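Local atomic coordinates of lytic polysaccharide monooxygenase (PDB entry 4QI8), a protein that probably cleaves cellulose oxidatively at its beta-1,4-glycosidic bonds, as a copper-dependent monooxygenase of family AA9. Residues 77-82 with 183-188; 103-108 with 113-118. One frame throughout, in Å; residues are numbered along the deposited sequence. Where two conformers were deposited one is given.

In the fold
Contacts 1 and 2 meet on adjacent antiparallel strands, 76-82 and 99-104, of the six-stranded mixed sheet of the AA9 beta-sandwich. Their centres lie about 17 Å apart, and contact 2 is nested inside the long loop that contact 1 closes. F78 N and Y103 O, 3.0 Å apart, probably form a hydrogen bond, while Q77 OE1 packs on CB of H104. Contact 1 ties the sheet to the 183-188 loop; contact 2 folds back the excursion that follows strand 99-104. In contact 1 the side chain of Q77 is about 11 Å from that of the copper ligand Y157; in contact 2 that of S117 is about 13 Å from the bound copper ion and about 8 Å from that of H72.

Contact 1 (77-82 with 183-188)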
# COMPACT_ATOMS: atom_id res chain seq x y z
N GLN A 77 4.45 1.91 1.78
CA GLN A 77 3.34 2.39 2.60
C GLN A 77 2.20 1.38 2.49
O GLN A 77 2.02 0.75 1.44
CB GLN A 77 2.87 3.79 2.18
CG GLN A 77 4.02 4.74 1.91
CD GLN A 77 3.66 6.22 1.89
OE1 GLN A 77 4.46 7.05 2.32
NE2 GLN A 77 2.49 6.55 1.38
N PHE A 78 1.44 1.22 3.57
CA PHE A 78 0.30 0.31 3.61
C PHE A 78 -0.93 1.01 4.16
O PHE A 78 -0.84 1.78 5.13
CB PHE A 78 0.59 -0.93 4.46
CG PHE A 78 1.66 -1.83 3.90
CD1 PHE A 78 1.36 -2.77 2.92
CD2 PHE A 78 2.98 -1.74 4.34
CE1 PHE A 78 2.33 -3.59 2.41
CE2 PHE A 78 3.96 -2.55 3.81
CZ PHE A 78 3.64 -3.47 2.84
N TYR A 79 -2.08 0.72 3.56
CA TYR A 79 -3.36 1.28 3.98
C TYR A 79 -4.38 0.16 4.10
O TYR A 79 -4.33 -0.84 3.37
CB TYR A 79 -3.90 2.26 2.95
CG TYR A 79 -3.15 3.55 2.72
CD1 TYR A 79 -1.94 3.57 2.04
CD2 TYR A 79 -3.68 4.77 3.15
CE1 TYR A 79 -1.28 4.78 1.79
CE2 TYR A 79 -3.04 5.96 2.89
CZ TYR A 79 -1.85 5.97 2.23
OH TYR A 79 -1.24 7.18 1.97
N LEU A 80 -5.35 0.36 5.00
CA LEU A 80 -6.52 -0.49 5.10
C LEU A 80 -7.79 0.27 4.74
O LEU A 80 -7.87 1.48 4.94
CB LEU A 80 -6.68 -0.99 6.53
CG LEU A 80 -5.74 -2.11 6.96
CD1 LEU A 80 -5.84 -2.36 8.47
CD2 LEU A 80 -6.05 -3.41 6.21
N ALA A 81 -8.79 -0.46 4.26
CA ALA A 81 -10.13 0.08 4.05
C ALA A 81 -11.13 -1.00 4.41
O ALA A 81 -11.02 -2.12 3.92
CB ALA A 81 -10.33 0.54 2.62
N ARG A 82 -12.10 -0.66 5.25
CA ARG A 82 -13.06 -1.64 5.72
C ARG A 82 -14.30 -1.68 4.83
O ARG A 82 -14.99 -0.68 4.63
CB ARG A 82 -13.48 -1.34 7.16
CG ARG A 82 -14.36 -2.44 7.75
CD ARG A 82 -14.74 -2.15 9.19
NE ARG A 82 -15.56 -3.21 9.78
CZ ARG A 82 -16.86 -3.36 9.59
NH1 ARG A 82 -17.55 -2.53 8.82
NH2 ARG A 82 -17.50 -4.36 10.19
N GLY A 183 -7.22 10.73 -5.04
CA GLY A 183 -7.62 11.86 -4.23
C GLY A 183 -6.58 12.24 -3.19
O GLY A 183 -6.33 13.42 -2.96
N ALA A 184 -5.97 11.24 -2.57
CA ALA A 184 -5.06 11.49 -1.46
C ALA A 184 -3.79 12.18 -1.91
O ALA A 184 -3.20 12.95 -1.14
CB ALA A 184 -4.70 10.17 -0.78
N TYR A 185 -3.34 11.88 -3.12
CA TYR A 185 -2.06 12.34 -3.62
C TYR A 185 -2.23 13.35 -4.75
O TYR A 185 -3.16 13.25 -5.56
CB TYR A 185 -1.23 11.17 -4.14
CG TYR A 185 -0.88 10.09 -3.15
CD1 TYR A 185 -1.01 10.27 -1.78
CD2 TYR A 185 -0.40 8.86 -3.59
CE1 TYR A 185 -0.68 9.28 -0.90
CE2 TYR A 185 -0.07 7.85 -2.70
CZ TYR A 185 -0.21 8.07 -1.34
OH TYR A 185 0.09 7.10 -0.42
N LYS A 186 -1.29 14.29 -4.78
CA LYS A 186 -1.14 15.23 -5.88
C LYS A 186 0.28 15.12 -6.41
O LYS A 186 1.21 14.82 -5.67
CB LYS A 186 -1.43 16.66 -5.42
CG LYS A 186 -2.90 16.89 -5.06
CD LYS A 186 -3.22 18.33 -4.75
CE LYS A 186 -2.78 18.73 -3.36
NZ LYS A 186 -3.61 18.06 -2.31
N ALA A 187 0.45 15.38 -7.69
CA ALA A 187 1.75 15.27 -8.34
C ALA A 187 2.78 16.24 -7.75
O ALA A 187 3.97 16.02 -7.90
CB ALA A 187 1.60 15.49 -9.83
N SER A 188 2.31 17.29 -7.09
CA SER A 188 3.18 18.29 -6.48
C SER A 188 3.52 18.00 -5.02
O SER A 188 4.23 18.77 -4.39
CB SER A 188 2.52 19.66 -6.56
OG SER A 188 1.25 19.60 -5.94
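Q77, the first residue of the segment, sends its extended side chain past Y185, the two running in opposite directions with amide and ring planes 68° apart. This brings Q77 NE2 to 3.1 Å from Y185 OH, while its firm partners are E141 OE1 for NE2 and N206 ND2 for OE1. Two residues on, Y79 carries the main link. Its CG stands anti to the carbonyl carbon (chi1 -66°), and the ring reaches across to the loop, where Y79 OH donates to Y185 OH at 2.7 Å. The donor sits at the edge of the Y185 ring, near its plane. The rings themselves hardly pack, with Y79 CZ 4.5 Å from Y185 CZ; both instead make edge-to-face stacks with F181. Y185 OH is also bonded to E141 OE1, so two hydrogen bonds grip this buried hydroxyl. A phenylalanine in place of Y185 would probably leave Y79 OH without its acceptor and take one partner from the E141 carboxylate. Although 101 residues separate them, strand 76-82 of the AA9 beta-sandwich and the loop segment 183-188, after strand 178-179, are joined by a buried polar cluster of Q77, Y79, Y185 and E141.

Contact 2 (103-108 with 113-118); sequences YHEQPT and LTWSSN
L113 opens the second segment against P107, with CB of L113 4.1 Å from P107 CB. The next residue, T114, pairs with T108 as an antiparallel hydrogen-bonded pair: T108 N donates to T114 O at 2.9 Å, and T114 N returns a bond to T108 O. On the side of the hairpin where both threonine side chains lie, a water bridges T108 OG1 to T114 O. W115 then sets one face of its indole against the proline. P107 CB lies 3.5 Å from the centroid of the six-membered ring and only 4° off its normal, a CH-pi contact over one face; P107 CD adds a touch on W115 CZ3. The indole lies alongside P107 and brings its edge to E105 OE2, while Y204 stacks on it edge-to-face. S116 follows in a type I turn, W115 to N118; its N donates to a water that in turn donates to E105 OE2 and to Q106 O. S117 N gives E105 OE2 a direct bond of 3.1 Å, arriving 36° out of the carboxylate plane. The S117 hydroxyl, 3.1 Å from E105 OE1, offers at most a weak bond, its proton having other acceptors within reach. E105 reaches the turn with its chain fully extended, chi1 -179°, and its OE1 also accepts from M76 N. The buried carboxylate is met by the backbone N-H groups of S117 and M76 and by a water, which would probably stabilise its negative charge and help hold the turn against strand 76-82; the P107-W115 contact beside it is apolar.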
# COMPACT_ATOMS: atom_id res chain seq x y z
N TYR A 103 1.07 2.14 7.95
CA TYR A 103 2.52 2.12 7.94
C TYR A 103 3.02 3.04 6.84
O TYR A 103 2.48 3.03 5.74
CB TYR A 103 3.06 0.70 7.69
CG TYR A 103 4.56 0.67 7.48
CD1 TYR A 103 5.12 0.79 6.22
CD2 TYR A 103 5.43 0.53 8.56
CE1 TYR A 103 6.48 0.78 6.03
CE2 TYR A 103 6.81 0.52 8.38
CZ TYR A 103 7.33 0.64 7.12
OH TYR A 103 8.70 0.63 6.94
N HIS A 104 4.08 3.79 7.13
CA HIS A 104 4.89 4.36 6.08
C HIS A 104 6.36 4.36 6.47
O HIS A 104 6.71 4.43 7.64
CB HIS A 104 4.39 5.74 5.59
CG HIS A 104 4.45 6.86 6.58
ND1 HIS A 104 3.71 8.00 6.39
CD2 HIS A 104 5.17 7.07 7.71
CE1 HIS A 104 3.95 8.86 7.36
NE2 HIS A 104 4.83 8.32 8.18
N GLU A 105 7.20 4.25 5.45
CA GLU A 105 8.63 4.12 5.64
C GLU A 105 9.33 5.47 5.63
O GLU A 105 9.11 6.28 4.73
CB GLU A 105 9.19 3.26 4.50
CG GLU A 105 10.68 3.01 4.57
CD GLU A 105 11.18 2.11 3.45
OE1 GLU A 105 10.35 1.48 2.75
OE2 GLU A 105 12.42 2.04 3.28
N GLN A 106 10.18 5.70 6.62
CA GLN A 106 11.11 6.82 6.61
C GLN A 106 12.50 6.32 6.23
O GLN A 106 12.93 5.28 6.70
CB GLN A 106 11.18 7.46 7.99
CG GLN A 106 10.07 8.46 8.25
CD GLN A 106 10.36 9.80 7.59
OE1 GLN A 106 11.28 10.51 8.00
NE2 GLN A 106 9.57 10.15 6.59
N PRO A 107 13.22 7.08 5.39
CA PRO A 107 14.60 6.72 5.08
C PRO A 107 15.52 7.06 6.23
O PRO A 107 15.15 7.81 7.13
CB PRO A 107 14.93 7.63 3.90
CG PRO A 107 14.12 8.87 4.16
CD PRO A 107 12.84 8.39 4.81
N THR A 108 16.72 6.49 6.18
CA THR A 108 17.81 6.94 7.01
C THR A 108 18.50 8.09 6.28
O THR A 108 18.73 8.02 5.06
CB THR A 108 18.78 5.78 7.25
OG1 THR A 108 18.11 4.73 7.96
CG2 THR A 108 20.00 6.23 8.03
N LEU A 113 20.08 9.16 0.97
CA LEU A 113 18.98 8.51 1.66
C LEU A 113 19.13 7.01 1.46
O LEU A 113 19.36 6.56 0.34
CB LEU A 113 17.63 8.98 1.11
CG LEU A 113 17.34 10.48 1.21
CD1 LEU A 113 15.93 10.74 0.73
CD2 LEU A 113 17.55 11.02 2.61
N THR A 114 19.04 6.24 2.53
CA THR A 114 18.99 4.79 2.40
C THR A 114 17.66 4.28 2.92
O THR A 114 17.09 4.82 3.89
CB THR A 114 20.17 4.11 3.10
OG1 THR A 114 20.21 4.53 4.46
CG2 THR A 114 21.49 4.47 2.42
N TRP A 115 17.15 3.28 2.24
CA TRP A 115 15.81 2.78 2.47
C TRP A 115 15.88 1.32 2.89
O TRP A 115 16.46 0.50 2.18
CB TRP A 115 14.98 2.92 1.19
CG TRP A 115 14.96 4.34 0.65
CD1 TRP A 115 15.86 4.90 -0.20
CD2 TRP A 115 13.98 5.36 0.93
NE1 TRP A 115 15.50 6.21 -0.47
CE2 TRP A 115 14.36 6.51 0.21
CE3 TRP A 115 12.82 5.40 1.72
CZ2 TRP A 115 13.62 7.69 0.26
CZ3 TRP A 115 12.10 6.58 1.77
CH2 TRP A 115 12.49 7.70 1.03
N SER A 116 15.27 0.99 4.02
CA SER A 116 15.25 -0.38 4.49
C SER A 116 14.49 -1.30 3.54
O SER A 116 14.69 -2.50 3.59
CB SER A 116 14.63 -0.48 5.89
OG SER A 116 13.27 -0.10 5.86
N SER A 117 13.64 -0.75 2.68
CA SER A 117 12.93 -1.59 1.72
C SER A 117 13.84 -2.11 0.62
O SER A 117 13.48 -3.06 -0.09
CB SER A 117 11.74 -0.83 1.12
OG SER A 117 12.16 0.38 0.53
N ASN A 118 15.04 -1.53 0.48
CA ASN A 118 15.96 -1.95 -0.56
C ASN A 118 16.37 -3.40 -0.38
O ASN A 118 16.88 -3.79 0.68
CB ASN A 118 17.23 -1.10 -0.53
CG ASN A 118 18.06 -1.24 -1.78
OD1 ASN A 118 17.55 -1.61 -2.84
ND2 ASN A 118 19.35 -0.96 -1.66
O HOH W 1 13.94 3.27 5.17
O HOH W 2 16.58 3.03 6.58